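Local coordinates for acyl carrier protein (Leishmania major, PDB 5ZWT) that probably carries growing acyl chains during fatty acid biosynthesis, on a phosphopantetheine arm that this apo form lacks, at residues R10-V14 with A49-F54. The protein carries 1 engineered substitution. Sequence-based numbering, arbitrary orientation.
Sequences RVLEV and AIEQEF
Arg10 on helix 3-16 reaches across to Glu53, at the C-terminal end of helix 40-53, and to Phe54, which follows it, joining two helices of the acyl carrier protein helical bundle. The axes of the two short segments approach to 10.0 Å, with directions midway between perpendicular and antiparallel. The tight part lies around the guanidinium. Arg10 NE donates to Glu53 OE1 at 2.7 Å, with an N-H...O angle of 157°, as part of a salt bridge. The oxygen receives it through its anti lone pair, near the guanidinium plane, while the carboxylate plane is turned 77° from that plane. Phe54 lies beneath: CE1 sits under the centre of one guanidinium face, 3.5 Å from Arg10 CZ. The ring plane is tilted from the guanidinium plane by 25°. A bend at chi3 of Arg10 brings the guanidinium to the Glu53 carboxylate, with Phe54 CE1 against one of its faces. Val11 CG2 meets the ring obliquely at 3.7 Å from Phe54 CE2.

On the inner side, Val11 touches Val73, Ile50 touches Ala72 and Phe54 touches Ile76, all on helix 69-78. Toward Val14 the contact is apolar and less enclosed. Its CG1, anti to the backbone N, meets Ala49 CB at 3.6 Å. Its other methyl, CG2, rests on Glu53 CB, also at 3.6 Å. Val14, Ala49 and Glu53 all remain partly exposed.

The polar ends have further partners. Arg10 NH1 hydrogen-bonds to Lys83 O and forms a salt bridge with Asp6 of the second subunit, whose Gly1 N is hydrogen-bonded to Glu53 OE1. Arg10 NH2 makes a weak bond to the same OE1, and another weak one, 2.9 Å long, to the backbone Glu53 O in the guanidinium plane.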
loop_
_atom_site.group_PDB
_atom_site.type_symbol
_atom_site.label_atom_id
_atom_site.label_comp_id
_atom_site.label_asym_id
_atom_site.label_seq_id
_atom_site.Cartn_x
_atom_site.Cartn_y
_atom_site.Cartn_z
ATOM N N ARG A 10 -2.858 1.869 6.591
ATOM C CA ARG A 10 -3.191 3.281 6.625
ATOM C C ARG A 10 -4.521 3.518 7.333
ATOM O O ARG A 10 -4.666 4.531 8.016
ATOM C CB ARG A 10 -3.179 3.845 5.206
ATOM C CG ARG A 10 -1.767 3.830 4.583
ATOM C CD ARG A 10 -1.822 4.029 3.082
ATOM N NE ARG A 10 -2.545 5.236 2.708
ATOM C CZ ARG A 10 -2.871 5.536 1.451
ATOM N NH1 ARG A 10 -2.526 4.714 0.469
ATOM N NH2 ARG A 10 -3.539 6.652 1.173
ATOM N N VAL A 11 -5.473 2.584 7.247
ATOM C CA VAL A 11 -6.704 2.782 8.017
ATOM C C VAL A 11 -6.414 2.734 9.509
ATOM O O VAL A 11 -6.962 3.534 10.286
ATOM C CB VAL A 11 -7.785 1.757 7.625
ATOM C CG1 VAL A 11 -8.990 1.871 8.589
ATOM C CG2 VAL A 11 -8.238 2.012 6.205
ATOM N N LEU A 12 -5.519 1.834 9.933
ATOM C CA LEU A 12 -5.229 1.704 11.361
ATOM C C LEU A 12 -4.676 3.003 11.906
ATOM O O LEU A 12 -5.035 3.414 13.014
ATOM C CB LEU A 12 -4.240 0.559 11.630
ATOM C CG LEU A 12 -4.743 -0.887 11.498
ATOM C CD1 LEU A 12 -3.578 -1.848 11.558
ATOM C CD2 LEU A 12 -5.756 -1.215 12.583
ATOM N N GLU A 13 -3.844 3.694 11.121
ATOM C CA GLU A 13 -3.232 4.913 11.640
ATOM C C GLU A 13 -4.217 6.068 11.637
ATOM O O GLU A 13 -4.204 6.901 12.562
ATOM C CB GLU A 13 -1.989 5.271 10.820
ATOM C CG GLU A 13 -0.802 5.763 11.657
ATOM C CD GLU A 13 -0.295 4.699 12.620
ATOM O OE1 GLU A 13 -0.152 3.532 12.203
ATOM O OE2 GLU A 13 -0.064 5.025 13.804
ATOM N N VAL A 14 -5.130 6.098 10.663
ATOM C CA VAL A 14 -6.198 7.091 10.703
ATOM C C VAL A 14 -7.025 6.919 11.971
ATOM O O VAL A 14 -7.316 7.890 12.679
ATOM C CB VAL A 14 -7.083 6.999 9.444
ATOM C CG1 VAL A 14 -8.321 7.888 9.605
ATOM C CG2 VAL A 14 -6.273 7.426 8.225
ATOM N N ALA A 49 -12.069 11.250 7.718
ATOM C CA ALA A 49 -10.611 11.153 7.737
ATOM C C ALA A 49 -10.110 10.026 6.841
ATOM O O ALA A 49 -9.010 10.123 6.263
ATOM C CB ALA A 49 -10.111 10.967 9.165
ATOM N N ILE A 50 -10.879 8.940 6.736
ATOM C CA ILE A 50 -10.555 7.879 5.780
ATOM C C ILE A 50 -10.705 8.388 4.349
ATOM O O ILE A 50 -9.893 8.061 3.471
ATOM C CB ILE A 50 -11.436 6.640 6.050
ATOM C CG1 ILE A 50 -11.047 5.996 7.380
ATOM C CG2 ILE A 50 -11.348 5.621 4.912
ATOM C CD1 ILE A 50 -11.995 4.866 7.823
ATOM N N GLU A 51 -11.718 9.228 4.094
ATOM C CA GLU A 51 -11.875 9.788 2.753
ATOM C C GLU A 51 -10.677 10.642 2.381
ATOM O O GLU A 51 -10.237 10.634 1.227
ATOM C CB GLU A 51 -13.150 10.629 2.631
ATOM C CG GLU A 51 -14.485 9.872 2.679
ATOM C CD GLU A 51 -15.654 10.807 2.413
ATOM O OE1 GLU A 51 -16.462 10.521 1.497
ATOM O OE2 GLU A 51 -15.718 11.867 3.076
ATOM N N GLN A 52 -10.142 11.391 3.352
ATOM C CA GLN A 52 -9.011 12.270 3.084
ATOM C C GLN A 52 -7.704 11.498 3.020
ATOM O O GLN A 52 -6.781 11.906 2.304
ATOM C CB GLN A 52 -8.924 13.364 4.152
ATOM C CG GLN A 52 -10.027 14.411 4.079
ATOM C CD GLN A 52 -10.061 15.141 2.732
ATOM O OE1 GLN A 52 -11.025 15.018 1.963
ATOM N NE2 GLN A 52 -9.002 15.898 2.440
ATOM N N GLU A 53 -7.591 10.398 3.766
ATOM C CA GLU A 53 -6.367 9.618 3.692
ATOM C C GLU A 53 -6.214 8.984 2.317
ATOM O O GLU A 53 -5.118 8.975 1.747
ATOM C CB GLU A 53 -6.358 8.545 4.789
ATOM C CG GLU A 53 -5.271 7.485 4.617
ATOM C CD GLU A 53 -3.856 8.057 4.750
ATOM O OE1 GLU A 53 -2.914 7.405 4.263
ATOM O OE2 GLU A 53 -3.670 9.154 5.328
ATOM N N PHE A 54 -7.311 8.514 1.735
ATOM C CA PHE A 54 -7.254 7.816 0.460
ATOM C C PHE A 54 -7.758 8.667 -0.697
ATOM O O PHE A 54 -7.889 8.151 -1.810
ATOM C CB PHE A 54 -8.042 6.502 0.541
ATOM C CG PHE A 54 -7.430 5.483 1.477
ATOM C CD1 PHE A 54 -6.429 4.616 1.036
ATOM C CD2 PHE A 54 -7.836 5.416 2.800
ATOM C CE1 PHE A 54 -5.859 3.692 1.905
ATOM C CE2 PHE A 54 -7.271 4.495 3.674
ATOM C CZ PHE A 54 -6.286 3.628 3.223
#